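PDB 3G7U: cytosine-specific methyltransferase from Escherichia coli O157:H7 EDL933, which probably transfers a methyl group from S-adenosyl-L-methionine to carbon 5 of 2'-deoxycytidine in DNA. Local coordinates for residues Y227-G232 with S352-E357; L15-A20 with G329-F334. All blocks are in the same frame, centred on the assembly; numbering follows the deposited sequence.

Interaction 1: residues Y227-G232 with S352-E357; sequences YEKLWG and SPIVAE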
loop_
_atom_site.group_PDB
_atom_site.type_symbol
_atom_site.label_atom_id
_atom_site.label_comp_id
_atom_site.label_asym_id
_atom_site.label_seq_id
_atom_site.Cartn_x
_atom_site.Cartn_y
_atom_site.Cartn_z
ATOM N N TYR A 227 -12.748 9.635 -6.764
ATOM C CA TYR A 227 -13.960 9.187 -6.082
ATOM C C TYR A 227 -14.468 7.877 -6.610
ATOM O O TYR A 227 -15.104 7.115 -5.877
ATOM C CB TYR A 227 -15.052 10.280 -6.118
ATOM C CG TYR A 227 -14.563 11.540 -5.455
ATOM C CD1 TYR A 227 -14.409 11.603 -4.060
ATOM C CD2 TYR A 227 -14.179 12.655 -6.213
ATOM C CE1 TYR A 227 -13.903 12.744 -3.435
ATOM C CE2 TYR A 227 -13.679 13.806 -5.599
ATOM C CZ TYR A 227 -13.552 13.847 -4.208
ATOM O OH TYR A 227 -13.051 14.964 -3.590
ATOM N N GLU A 228 -14.178 7.577 -7.880
ATOM C CA GLU A 228 -14.550 6.247 -8.424
ATOM C C GLU A 228 -13.685 5.174 -7.774
ATOM O O GLU A 228 -14.144 4.066 -7.521
ATOM C CB GLU A 228 -14.354 6.135 -9.950
ATOM C CG GLU A 228 -14.688 7.360 -10.817
ATOM C CD GLU A 228 -16.157 7.841 -10.755
ATOM O OE1 GLU A 228 -17.081 7.013 -10.551
ATOM O OE2 GLU A 228 -16.381 9.072 -10.934
ATOM N N LYS A 229 -12.422 5.503 -7.560
ATOM C CA LYS A 229 -11.484 4.601 -6.861
ATOM C C LYS A 229 -11.846 4.526 -5.376
ATOM O O LYS A 229 -11.723 3.482 -4.737
ATOM C CB LYS A 229 -10.050 5.104 -7.031
ATOM C CG LYS A 229 -9.517 4.930 -8.424
ATOM C CD LYS A 229 -7.996 5.011 -8.464
ATOM C CE LYS A 229 -7.478 4.764 -9.922
ATOM N NZ LYS A 229 -8.029 3.493 -10.514
ATOM N N LEU A 230 -12.322 5.640 -4.830
ATOM C CA LEU A 230 -12.653 5.693 -3.393
ATOM C C LEU A 230 -13.858 4.824 -3.026
ATOM O O LEU A 230 -13.826 4.125 -2.023
ATOM C CB LEU A 230 -12.838 7.149 -2.925
ATOM C CG LEU A 230 -12.919 7.459 -1.427
ATOM C CD1 LEU A 230 -11.539 7.251 -0.736
ATOM C CD2 LEU A 230 -13.357 8.920 -1.239
ATOM N N TRP A 231 -14.898 4.848 -3.866
ATOM C CA TRP A 231 -16.181 4.200 -3.595
ATOM C C TRP A 231 -16.505 2.997 -4.484
ATOM O O TRP A 231 -17.542 2.372 -4.313
ATOM C CB TRP A 231 -17.325 5.244 -3.633
ATOM C CG TRP A 231 -17.104 6.321 -2.587
ATOM C CD1 TRP A 231 -16.686 6.122 -1.275
ATOM C CD2 TRP A 231 -17.264 7.736 -2.743
ATOM N NE1 TRP A 231 -16.580 7.337 -0.631
ATOM C CE2 TRP A 231 -16.919 8.339 -1.505
ATOM C CE3 TRP A 231 -17.656 8.560 -3.812
ATOM C CZ2 TRP A 231 -16.962 9.728 -1.304
ATOM C CZ3 TRP A 231 -17.673 9.958 -3.618
ATOM C CH2 TRP A 231 -17.321 10.520 -2.377
ATOM N N GLY A 232 -15.605 2.629 -5.389
ATOM C CA GLY A 232 -15.859 1.499 -6.309
ATOM C C GLY A 232 -14.580 0.838 -6.797
ATOM O O GLY A 232 -13.604 0.723 -6.030
ATOM N N SER A 352 0.882 2.956 -1.565
ATOM C CA SER A 352 -0.448 3.481 -2.011
ATOM C C SER A 352 -1.065 2.578 -3.069
ATOM O O SER A 352 -0.384 2.287 -4.070
ATOM C CB SER A 352 -0.305 4.862 -2.660
ATOM O OG SER A 352 -1.581 5.215 -3.159
ATOM N N PRO A 353 -2.319 2.132 -2.876
ATOM C CA PRO A 353 -2.966 1.339 -3.926
ATOM C C PRO A 353 -3.089 2.050 -5.281
ATOM O O PRO A 353 -3.170 1.400 -6.321
ATOM C CB PRO A 353 -4.355 1.061 -3.369
ATOM C CG PRO A 353 -4.167 1.024 -1.908
ATOM C CD PRO A 353 -3.103 2.123 -1.623
ATOM N N ILE A 354 -3.182 3.372 -5.253
ATOM C CA ILE A 354 -3.317 4.136 -6.500
ATOM C C ILE A 354 -2.011 4.069 -7.324
ATOM O O ILE A 354 -2.053 3.794 -8.522
ATOM C CB ILE A 354 -3.698 5.585 -6.161
ATOM C CG1 ILE A 354 -5.091 5.604 -5.540
ATOM C CG2 ILE A 354 -3.557 6.484 -7.426
ATOM C CD1 ILE A 354 -5.535 7.051 -5.070
ATOM N N VAL A 355 -0.872 4.309 -6.673
ATOM C CA VAL A 355 0.447 4.164 -7.270
ATOM C C VAL A 355 0.671 2.718 -7.722
ATOM O O VAL A 355 1.042 2.477 -8.875
ATOM C CB VAL A 355 1.550 4.552 -6.290
ATOM C CG1 VAL A 355 2.918 4.245 -6.885
ATOM C CG2 VAL A 355 1.440 6.041 -5.923
ATOM N N ALA A 356 0.398 1.761 -6.825
ATOM C CA ALA A 356 0.553 0.341 -7.168
ATOM C C ALA A 356 -0.251 -0.043 -8.403
ATOM O O ALA A 356 0.306 -0.698 -9.308
ATOM C CB ALA A 356 0.185 -0.570 -5.960
ATOM N N GLU A 357 -1.512 0.403 -8.492
ATOM C CA GLU A 357 -2.364 0.062 -9.636
ATOM C C GLU A 357 -1.768 0.571 -10.943
ATOM O O GLU A 357 -1.729 -0.147 -11.953
ATOM C CB GLU A 357 -3.763 0.631 -9.502
ATOM C CG GLU A 357 -4.709 0.129 -10.645
ATOM C CD GLU A 357 -6.043 0.823 -10.632
ATOM O OE1 GLU A 357 -6.278 1.643 -9.704
ATOM O OE2 GLU A 357 -6.857 0.546 -11.533
#
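Lys229 reaches from the last turn of helix 225-231 to Ile354 and Glu357 at the start of helix 353-367. Its CB already points at that helix. The chain runs on nearly straight through CG and CD. At CD it passes Ile354, lying 4.2 Å from Ile354 CG1, a loose apolar touch in which the two side chains lie at a slant to one another. The chain then bends at its last torsion (chi4 -52°). This turn brings Lys229 CE to 3.4 Å from Glu357 OE1 and puts the ammonium group on the carboxylate. Lys229 NZ donates to Glu357 OE1 at 2.7 Å, a short salt bridge. The ammonium nitrogen meets Glu357 OE1 on its syn side, 26° out of the carboxylate plane.

Helix 353-367 begins one residue after the GNSV sequence of motif X of C5-cytosine methyltransferases. Ser352, the residue just after that sequence, is the N-cap. Its OG accepts from Ile354 N at 3.2 Å, so the residue beside the lysine chain also belongs to the capping bond. Ser352 OG is bonded to Gln328 O as well.

Glu357 arrives from the opposite direction to Lys229. With CG anti to its N (chi1 -174°), its extended chain carries the carboxylate out to the lysine. Lys229 NZ has a second partner in Gln233 OE1, and the Glu357 side chain also touches Arg21 of helix 14-22.

Interaction 2: residues L15-A20 with G329-F334; sequences LSLGAA and GFPDWF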
loop_
_atom_site.group_PDB
_atom_site.type_symbol
_atom_site.label_atom_id
_atom_site.label_comp_id
_atom_site.label_asym_id
_atom_site.label_seq_id
_atom_site.Cartn_x
_atom_site.Cartn_y
_atom_site.Cartn_z
ATOM N N LEU A 15 -0.141 -3.166 -2.104
ATOM C CA LEU A 15 0.399 -3.575 -3.406
ATOM C C LEU A 15 -0.512 -4.634 -4.013
ATOM O O LEU A 15 -0.710 -4.650 -5.216
ATOM C CB LEU A 15 1.817 -4.132 -3.210
ATOM C CG LEU A 15 2.617 -4.397 -4.463
ATOM C CD1 LEU A 15 3.015 -3.013 -5.101
ATOM C CD2 LEU A 15 3.883 -5.161 -4.062
ATOM N N SER A 16 -1.089 -5.493 -3.166
ATOM C CA SER A 16 -2.069 -6.505 -3.613
ATOM C C SER A 16 -3.275 -5.868 -4.283
ATOM O O SER A 16 -3.767 -6.339 -5.335
ATOM C CB SER A 16 -2.597 -7.333 -2.445
ATOM O OG SER A 16 -1.649 -8.304 -2.052
ATOM N N LEU A 17 -3.774 -4.794 -3.687
ATOM C CA LEU A 17 -4.979 -4.123 -4.253
ATOM C C LEU A 17 -4.603 -3.487 -5.592
ATOM O O LEU A 17 -5.377 -3.520 -6.547
ATOM C CB LEU A 17 -5.508 -3.056 -3.292
ATOM C CG LEU A 17 -6.698 -2.244 -3.830
ATOM C CD1 LEU A 17 -7.832 -3.200 -4.318
ATOM C CD2 LEU A 17 -7.192 -1.262 -2.754
ATOM N N GLY A 18 -3.411 -2.908 -5.651
ATOM C CA GLY A 18 -2.882 -2.398 -6.926
ATOM C C GLY A 18 -2.836 -3.501 -7.981
ATOM O O GLY A 18 -3.275 -3.291 -9.111
ATOM N N ALA A 19 -2.336 -4.685 -7.602
ATOM C CA ALA A 19 -2.236 -5.789 -8.551
ATOM C C ALA A 19 -3.611 -6.205 -9.025
ATOM O O ALA A 19 -3.837 -6.392 -10.240
ATOM C CB ALA A 19 -1.500 -6.987 -7.903
ATOM N N ALA A 20 -4.539 -6.352 -8.092
ATOM C CA ALA A 20 -5.875 -6.866 -8.394
ATOM C C ALA A 20 -6.640 -5.891 -9.299
ATOM O O ALA A 20 -7.326 -6.296 -10.252
ATOM C CB ALA A 20 -6.666 -7.137 -7.081
ATOM N N GLY A 329 -4.461 6.651 -0.288
ATOM C CA GLY A 329 -5.002 6.111 -1.509
ATOM C C GLY A 329 -5.760 4.803 -1.370
ATOM O O GLY A 329 -5.999 4.121 -2.365
ATOM N N PHE A 330 -6.187 4.450 -0.158
ATOM C CA PHE A 330 -7.019 3.269 0.013
ATOM C C PHE A 330 -8.490 3.620 -0.209
ATOM O O PHE A 330 -8.943 4.713 0.127
ATOM C CB PHE A 330 -6.850 2.679 1.441
ATOM C CG PHE A 330 -5.643 1.790 1.608
ATOM C CD1 PHE A 330 -5.728 0.414 1.353
ATOM C CD2 PHE A 330 -4.467 2.327 2.096
ATOM C CE1 PHE A 330 -4.609 -0.398 1.538
ATOM C CE2 PHE A 330 -3.346 1.540 2.276
ATOM C CZ PHE A 330 -3.437 0.177 2.011
ATOM N N PRO A 331 -9.267 2.692 -0.777
ATOM C CA PRO A 331 -10.686 2.991 -0.932
ATOM C C PRO A 331 -11.445 2.898 0.388
ATOM O O PRO A 331 -11.011 2.203 1.317
ATOM C CB PRO A 331 -11.176 1.878 -1.846
ATOM C CG PRO A 331 -10.198 0.760 -1.700
ATOM C CD PRO A 331 -8.906 1.345 -1.271
ATOM N N ASP A 332 -12.586 3.572 0.476
ATOM C CA ASP A 332 -13.401 3.521 1.692
ATOM C C ASP A 332 -13.914 2.161 2.082
ATOM O O ASP A 332 -14.221 1.958 3.249
ATOM C CB ASP A 332 -14.615 4.456 1.581
ATOM C CG ASP A 332 -14.281 5.878 1.885
ATOM O OD1 ASP A 332 -13.149 6.174 2.314
ATOM O OD2 ASP A 332 -15.189 6.736 1.729
ATOM N N TRP A 333 -14.001 1.233 1.123
ATOM C CA TRP A 333 -14.476 -0.134 1.402
ATOM C C TRP A 333 -13.391 -1.086 1.941
ATOM O O TRP A 333 -13.695 -2.192 2.349
ATOM C CB TRP A 333 -15.182 -0.737 0.159
ATOM C CG TRP A 333 -14.386 -0.685 -1.130
ATOM C CD1 TRP A 333 -14.500 0.241 -2.114
ATOM C CD2 TRP A 333 -13.358 -1.620 -1.578
ATOM N NE1 TRP A 333 -13.645 -0.055 -3.161
ATOM C CE2 TRP A 333 -12.936 -1.190 -2.860
ATOM C CE3 TRP A 333 -12.788 -2.784 -1.027
ATOM C CZ2 TRP A 333 -11.939 -1.855 -3.596
ATOM C CZ3 TRP A 333 -11.805 -3.453 -1.748
ATOM C CH2 TRP A 333 -11.382 -2.988 -3.022
ATOM N N PHE A 334 -12.142 -0.616 1.973
ATOM C CA PHE A 334 -11.037 -1.412 2.512
ATOM C C PHE A 334 -11.144 -1.368 4.037
ATOM O O PHE A 334 -11.305 -0.308 4.631
ATOM C CB PHE A 334 -9.698 -0.857 2.005
ATOM C CG PHE A 334 -8.565 -1.830 2.120
ATOM C CD1 PHE A 334 -8.227 -2.650 1.025
ATOM C CD2 PHE A 334 -7.873 -1.964 3.313
ATOM C CE1 PHE A 334 -7.192 -3.593 1.126
ATOM C CE2 PHE A 334 -6.808 -2.905 3.420
ATOM C CZ PHE A 334 -6.493 -3.704 2.317
#
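Leu17 sits on the helix that begins within the glycine-rich first motif of C5-cytosine methyltransferases, and it packs on Pro331, Trp333 and Phe334 in the loop after helix 321-328, which starts in the LQGFP sequence of motif IX. The contact is buried and wholly apolar. One leucine side chain supplies it, and its two methyl groups divide the work. Its CB points toward the loop, and with CG anti to N (chi1 176°) the two methyls reach the loop residues. Leu17 CD2 reaches the CD corner of the proline, 3.5 Å from Pro331 CD, which is tight for two carbons. The same methyl lies near the Phe334 ring, with Leu17 CD2 4.2 Å from Phe334 CD1. The other methyl turns to the indole, and Leu17 CD1 is 3.8 Å from Trp333 CH2.

The loop is folded so that these three residues gather on one leucine. Pro331 to Phe334 form a type I beta turn, closed by Phe334 N to Pro331 O at 3.1 Å. Pro331 CG lies 3.5 Å above one face of the Trp333 ring, offset toward its rim. Phe330 CD1 covers one face of the Phe334 ring in a similar way. The indole is further fixed by Trp333 NE1, which donates to Gly232 O. Gly329 ends the preceding helix in a Schellman motif.

Beyond this cluster, Leu17 also touches Pro353 of helix 353-367, and Phe330 rests on Ala325 of helix 321-328. On the sheet side, Leu15 and Ala19 pack on Ile76 of strand 74-77.

Overall arrangement
From the N terminus, after strand 4-8, the chain forms helix 14-22 against the Rossmann-like sheet. It reaches helix 225-231 about 200 residues later. Further on, after helix 321-328, comes loop 329-334, where interaction 2 closes a very long loop back to residues 15-20. Residues 352-357 then return to residues 227-232 as interaction 1. The segments alternate, so the two closures cross rather than nest. They are also joined directly: Leu230 O is 2.8 Å from Asp332 N, and Trp231 NE1 is 2.8 Å from Asp332 OD2, both probable hydrogen bonds. Together they tie helix 225-231 and the loop after helix 321-328 to helices 14-22 and 353-367.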